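PDB 6VHE: esterase family protein from Staphylococcus aureus, which probably hydrolyses carboxylic esters as a serine esterase, and may split S-formylglutathione into formate and glutathione. Local coordinates for residues H48-D53 with L158-F163; D207-D212 with G234-A239. All blocks are in the same frame, centred on the assembly; numbering follows the deposited sequence.

Contact 1: residues H48-D53 with L158-F163. With 6WG ((2~{R})-2-phenylpiperidine-1-carbaldehyde), chain E.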
# COMPACT_ATOMS: atom_id res chain seq x y z
N HIS A 48 -0.02 -3.05 18.48
CA HIS A 48 -1.03 -1.99 18.53
C HIS A 48 -2.06 -2.23 19.64
O HIS A 48 -2.25 -3.34 20.13
CB HIS A 48 -1.74 -1.89 17.18
CG HIS A 48 -2.53 -3.12 16.83
ND1 HIS A 48 -3.75 -3.41 17.40
CD2 HIS A 48 -2.26 -4.13 15.97
CE1 HIS A 48 -4.20 -4.55 16.92
NE2 HIS A 48 -3.32 -5.00 16.03
N GLY A 49 -2.74 -1.14 20.01
CA GLY A 49 -3.84 -1.19 20.96
C GLY A 49 -5.17 -1.53 20.28
O GLY A 49 -5.26 -1.74 19.07
N LEU A 50 -6.22 -1.58 21.10
CA LEU A 50 -7.52 -2.01 20.60
C LEU A 50 -8.08 -0.95 19.66
O LEU A 50 -8.07 0.24 19.98
CB LEU A 50 -8.49 -2.25 21.76
CG LEU A 50 -9.90 -2.72 21.36
CD1 LEU A 50 -9.86 -4.12 20.75
CD2 LEU A 50 -10.85 -2.70 22.57
N SER A 51 -8.53 -1.40 18.48
CA SER A 51 -9.10 -0.62 17.38
C SER A 51 -8.02 -0.12 16.42
O SER A 51 -8.35 0.36 15.33
CB SER A 51 -9.96 0.58 17.84
OG SER A 51 -9.13 1.69 18.19
N SER A 52 -6.73 -0.26 16.76
CA SER A 52 -5.64 0.03 15.84
C SER A 52 -5.31 -1.21 15.01
O SER A 52 -5.89 -2.28 15.19
CB SER A 52 -4.41 0.53 16.60
OG SER A 52 -4.62 1.83 17.15
N ASP A 53 -4.36 -1.07 14.09
CA ASP A 53 -3.96 -2.21 13.25
C ASP A 53 -2.51 -2.00 12.83
O ASP A 53 -1.77 -1.22 13.45
CB ASP A 53 -4.94 -2.40 12.07
CG ASP A 53 -4.86 -1.29 11.00
OD1 ASP A 53 -4.03 -0.35 11.10
OD2 ASP A 53 -5.65 -1.35 10.03
N LEU A 158 -14.40 -4.39 29.50
CA LEU A 158 -14.61 -3.17 28.73
C LEU A 158 -15.75 -3.36 27.72
O LEU A 158 -15.84 -4.39 27.05
CB LEU A 158 -13.30 -2.80 28.01
CG LEU A 158 -13.20 -1.63 27.03
CD1 LEU A 158 -13.10 -0.30 27.77
CD2 LEU A 158 -12.00 -1.84 26.14
N GLU A 159 -16.64 -2.37 27.64
CA GLU A 159 -17.72 -2.40 26.65
C GLU A 159 -17.37 -1.57 25.41
O GLU A 159 -18.14 -0.72 24.96
CB GLU A 159 -19.02 -1.94 27.28
CG GLU A 159 -20.24 -2.76 26.83
CD GLU A 159 -20.45 -4.01 27.67
OE1 GLU A 159 -20.88 -3.88 28.85
OE2 GLU A 159 -20.19 -5.12 27.16
N TRP A 160 -16.20 -1.83 24.84
CA TRP A 160 -15.71 -1.09 23.68
C TRP A 160 -16.49 -1.47 22.43
O TRP A 160 -17.08 -2.55 22.32
CB TRP A 160 -14.22 -1.38 23.48
CG TRP A 160 -13.59 -0.71 22.27
CD1 TRP A 160 -13.50 -1.21 20.99
CD2 TRP A 160 -12.92 0.56 22.24
NE1 TRP A 160 -12.84 -0.33 20.17
CE2 TRP A 160 -12.47 0.77 20.91
CE3 TRP A 160 -12.66 1.55 23.20
CZ2 TRP A 160 -11.77 1.92 20.53
CZ3 TRP A 160 -11.97 2.69 22.82
CH2 TRP A 160 -11.53 2.86 21.49
N ASN A 161 -16.48 -0.55 21.46
CA ASN A 161 -17.20 -0.70 20.21
C ASN A 161 -16.94 -2.05 19.57
O ASN A 161 -15.80 -2.38 19.22
CB ASN A 161 -16.80 0.43 19.26
CG ASN A 161 -17.70 0.54 18.06
OD1 ASN A 161 -18.71 -0.16 17.97
ND2 ASN A 161 -17.37 1.43 17.14
N ASP A 162 -18.00 -2.86 19.47
CA ASP A 162 -17.99 -4.15 18.78
C ASP A 162 -17.04 -5.18 19.41
O ASP A 162 -16.74 -6.20 18.78
CB ASP A 162 -17.64 -3.97 17.30
CG ASP A 162 -18.36 -4.95 16.41
OD1 ASP A 162 -19.56 -5.18 16.64
OD2 ASP A 162 -17.73 -5.46 15.47
N PHE A 163 -16.53 -4.93 20.61
CA PHE A 163 -15.55 -5.81 21.23
C PHE A 163 -16.22 -7.00 21.91
O PHE A 163 -17.22 -6.84 22.62
CB PHE A 163 -14.72 -5.01 22.23
CG PHE A 163 -13.74 -5.83 23.03
CD1 PHE A 163 -12.58 -6.29 22.46
CD2 PHE A 163 -13.98 -6.09 24.38
CE1 PHE A 163 -11.66 -7.03 23.19
CE2 PHE A 163 -13.07 -6.83 25.13
CZ PHE A 163 -11.91 -7.30 24.53
C4 6WG E . -8.71 -0.37 28.11
C7 6WG E . -8.54 0.23 26.72
C6 6WG E . -9.42 -0.00 30.40
C9 6WG E . -8.66 2.29 25.54
C8 6WG E . -7.93 1.62 26.71
C1 6WG E . -9.16 -1.33 30.69
C2 6WG E . -8.70 -2.16 29.69
C3 6WG E . -8.49 -1.70 28.40
C5 6WG E . -9.20 0.46 29.11
C10 6WG E . -9.30 1.29 24.54
C11 6WG E . -8.69 -0.13 24.42
N1 6WG E . -7.95 -0.49 25.60
C12 6WG E . -6.50 -0.51 25.35
O1 6WG E . -6.08 -0.90 24.11
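The carbaldehyde oxygen O1 of 6WG is gripped by two backbone amides, those of Leu50, whose side chain packs on Trp160, and Met124. Leu50 N reaches O1 at 3.1 Å in an almost straight bond (N-H...O 174°). Met124 follows the predicted nucleophile Ser123, a placement consistent with the oxyanion hole of an alpha/beta-hydrolase, with one donor from the loop after strand 42-47 and the other from the likely nucleophile elbow. The amide of Leu50 is carried on a type II turn from Gly49 to Ser52. Gly49 O, which closes this turn by accepting from Ser52 N, also takes the ring N-H of His48 ND1 at 2.8 Å; the two donors come from opposite faces of the carbonyl plane. With CG anti to its own N (chi1 -180°), the side chain of Leu50 extends from the turn toward residues 158-163. Its CD2 sits over one face of the Trp160 indole, a CH-pi contact 3.6 Å from the centroid of the five-membered ring, and also meets Leu158 CD2 at 3.8 Å. The other methyl, CD1, touches Phe163 CD1 at 3.9 Å, the two side chains crossing at about a right angle. Ser51 CB adds a contact to Trp160 CZ2 at 3.5 Å. On the six-membered half of the indole, CZ3 lies 3.5 Å from C10 of the piperidine, while Leu50 CB approaches its C11, and the two side chains border the ligand together. Ser51 O accepts from His18 ND1 of the second subunit, and Asp162 OD2 bonds to His91 of that subunit.

Contact 2: residues D207-D212 with G234-A239. With 6WG ((2~{R})-2-phenylpiperidine-1-carbaldehyde), chain E.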
# COMPACT_ATOMS: atom_id res chain seq x y z
N ASP A 207 -3.77 9.33 32.25
CA ASP A 207 -4.34 8.11 31.69
C ASP A 207 -5.19 7.43 32.74
O ASP A 207 -4.77 7.27 33.89
CB ASP A 207 -3.22 7.18 31.23
CG ASP A 207 -3.72 6.09 30.30
OD1 ASP A 207 -4.73 5.41 30.61
OD2 ASP A 207 -3.09 5.92 29.25
N PHE A 208 -6.39 7.00 32.35
CA PHE A 208 -7.23 6.30 33.32
C PHE A 208 -6.64 4.96 33.72
O PHE A 208 -7.08 4.38 34.71
CB PHE A 208 -8.65 6.14 32.78
CG PHE A 208 -8.72 5.39 31.49
CD1 PHE A 208 -8.37 6.00 30.28
CD2 PHE A 208 -9.14 4.07 31.47
CE1 PHE A 208 -8.44 5.31 29.09
CE2 PHE A 208 -9.21 3.38 30.29
CZ PHE A 208 -8.86 3.99 29.09
N LEU A 209 -5.63 4.46 33.02
CA LEU A 209 -4.93 3.25 33.42
C LEU A 209 -3.76 3.52 34.36
O LEU A 209 -3.03 2.59 34.70
CB LEU A 209 -4.42 2.51 32.18
CG LEU A 209 -5.53 1.84 31.37
CD1 LEU A 209 -5.01 1.29 30.04
CD2 LEU A 209 -6.18 0.74 32.23
N TYR A 210 -3.59 4.77 34.80
CA TYR A 210 -2.41 5.12 35.60
C TYR A 210 -2.36 4.32 36.90
O TYR A 210 -1.33 3.74 37.25
CB TYR A 210 -2.40 6.62 35.88
CG TYR A 210 -1.17 7.11 36.61
CD1 TYR A 210 0.09 6.99 36.04
CD2 TYR A 210 -1.27 7.68 37.87
CE1 TYR A 210 1.22 7.42 36.70
CE2 TYR A 210 -0.15 8.12 38.54
CZ TYR A 210 1.09 7.98 37.95
OH TYR A 210 2.22 8.42 38.61
N GLN A 211 -3.48 4.26 37.62
CA GLN A 211 -3.49 3.51 38.88
C GLN A 211 -3.23 2.03 38.63
O GLN A 211 -2.50 1.38 39.39
CB GLN A 211 -4.82 3.72 39.60
CG GLN A 211 -4.84 3.16 41.00
CD GLN A 211 -3.81 3.83 41.88
OE1 GLN A 211 -3.69 5.06 41.90
NE2 GLN A 211 -3.04 3.02 42.60
N ASP A 212 -3.86 1.47 37.60
CA ASP A 212 -3.57 0.10 37.18
C ASP A 212 -2.07 -0.12 37.01
O ASP A 212 -1.52 -1.14 37.44
CB ASP A 212 -4.35 -0.18 35.88
CG ASP A 212 -4.12 -1.57 35.32
OD1 ASP A 212 -5.12 -2.31 35.18
OD2 ASP A 212 -2.98 -1.91 34.96
N GLY A 234 0.50 13.32 30.30
CA GLY A 234 0.13 12.51 29.16
C GLY A 234 -1.17 11.78 29.37
O GLY A 234 -1.53 11.43 30.50
N ASP A 235 -1.91 11.57 28.30
CA ASP A 235 -3.18 10.87 28.36
C ASP A 235 -3.09 9.58 27.56
O ASP A 235 -2.00 9.14 27.16
CB ASP A 235 -4.32 11.77 27.87
CG ASP A 235 -5.67 11.41 28.49
OD1 ASP A 235 -5.82 10.25 28.94
OD2 ASP A 235 -6.56 12.29 28.56
N HIS A 236 -4.24 8.97 27.33
CA HIS A 236 -4.31 7.70 26.62
C HIS A 236 -4.53 7.96 25.13
O HIS A 236 -5.62 7.76 24.59
CB HIS A 236 -5.43 6.84 27.23
CG HIS A 236 -5.35 5.40 26.84
ND1 HIS A 236 -4.64 4.47 27.56
CD2 HIS A 236 -5.87 4.74 25.77
CE1 HIS A 236 -4.74 3.30 26.97
NE2 HIS A 236 -5.47 3.44 25.87
N ASP A 237 -3.47 8.42 24.44
CA ASP A 237 -3.63 8.78 23.03
C ASP A 237 -2.29 8.75 22.30
O ASP A 237 -1.22 8.59 22.90
CB ASP A 237 -4.30 10.15 22.86
CG ASP A 237 -3.57 11.28 23.59
OD1 ASP A 237 -2.35 11.17 23.83
OD2 ASP A 237 -4.24 12.28 23.92
N TYR A 238 -2.36 8.94 20.99
CA TYR A 238 -1.17 8.83 20.15
C TYR A 238 -0.24 10.03 20.28
O TYR A 238 0.95 9.90 19.96
CB TYR A 238 -1.58 8.63 18.70
CG TYR A 238 -1.74 7.18 18.34
CD1 TYR A 238 -0.63 6.37 18.14
CD2 TYR A 238 -3.00 6.61 18.21
CE1 TYR A 238 -0.77 5.02 17.81
CE2 TYR A 238 -3.14 5.27 17.88
CZ TYR A 238 -2.03 4.48 17.67
OH TYR A 238 -2.18 3.15 17.34
N ALA A 239 -0.73 11.18 20.74
CA ALA A 239 0.21 12.24 21.11
C ALA A 239 1.17 11.72 22.17
O ALA A 239 2.38 11.91 22.05
CB ALA A 239 -0.54 13.48 21.59
C4 6WG E . -8.71 -0.37 28.11
C7 6WG E . -8.54 0.23 26.72
C6 6WG E . -9.42 -0.00 30.40
C9 6WG E . -8.66 2.29 25.54
C8 6WG E . -7.93 1.62 26.71
C1 6WG E . -9.16 -1.33 30.69
C2 6WG E . -8.70 -2.16 29.69
C3 6WG E . -8.49 -1.70 28.40
C5 6WG E . -9.20 0.46 29.11
C10 6WG E . -9.30 1.29 24.54
C11 6WG E . -8.69 -0.13 24.42
N1 6WG E . -7.95 -0.49 25.60
C12 6WG E . -6.50 -0.51 25.35
O1 6WG E . -6.08 -0.90 24.11
O HOH W 1 -0.71 7.09 28.92
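One side-chain hydrogen bond joins the segments: His236 ND1 gives its N-H to Asp207 OD2 at 2.7 Å, bent to 143° but close to the imidazole plane and on the syn side of the oxygen. Carboxylate and ring stand nearly perpendicular. This pair, with Ser123 beside the imidazole, has the geometry of the charge-relay triad predicted for this esterase. Further bonds hold the carboxylate in place: OD1 of Asp207 accepts from Leu209 N at 2.7 Å, an Asx turn, while a water donates to Asp207 OD2 and to Asp235 O and so bridges the segments. On the other segment, Asp235 OD1 accepts from the backbone N of His236.

Apolar packing flanks the imidazole. With CG set between its backbone N and carbonyl carbon (chi1 59°), Phe208 lays CE1 over one face, 3.8 Å from His236 CG, with the two rings inclined at 50°, and Leu209 CD1 lies 3.7 Å from His236 CE1. Phe208 also turns its ring edge to the phenyl carbon C5 of 6WG, and C8 of the piperidine lies close to His236 NE2. Trp241 meets the imidazole edge-to-face.

Both segments leave neighbouring parallel strands of the sheet: 207-212 follows strand 198-204 and enters helix 210-222, whereas 234-239 follows 228-232, one of the two edge strands within this chain, and enters helix 238-253, N-capped by Asp237.

Overall arrangement
The two contacts lie about 15 Å apart, centre to centre, around the bound 6WG, which both touch. They follow in series along the chain: contact 1 joins the loop after strand 42-47 to the loop between helices 152-157 and 165-169, and contact 2 then joins the loops after strands 198-204 and 228-232. Strands 42-47, 198-204 and 228-232 belong to one mixed sheet, with 117-122 and 142-146 between the first two. A probable hydrogen bond between Ser52 OG and Tyr238 OH (2.8 Å) ties the contacts directly. Together they place a likely oxyanion-hole amide and the predicted His-Asp pair around the likely nucleophile elbow, as in other alpha/beta-hydrolases.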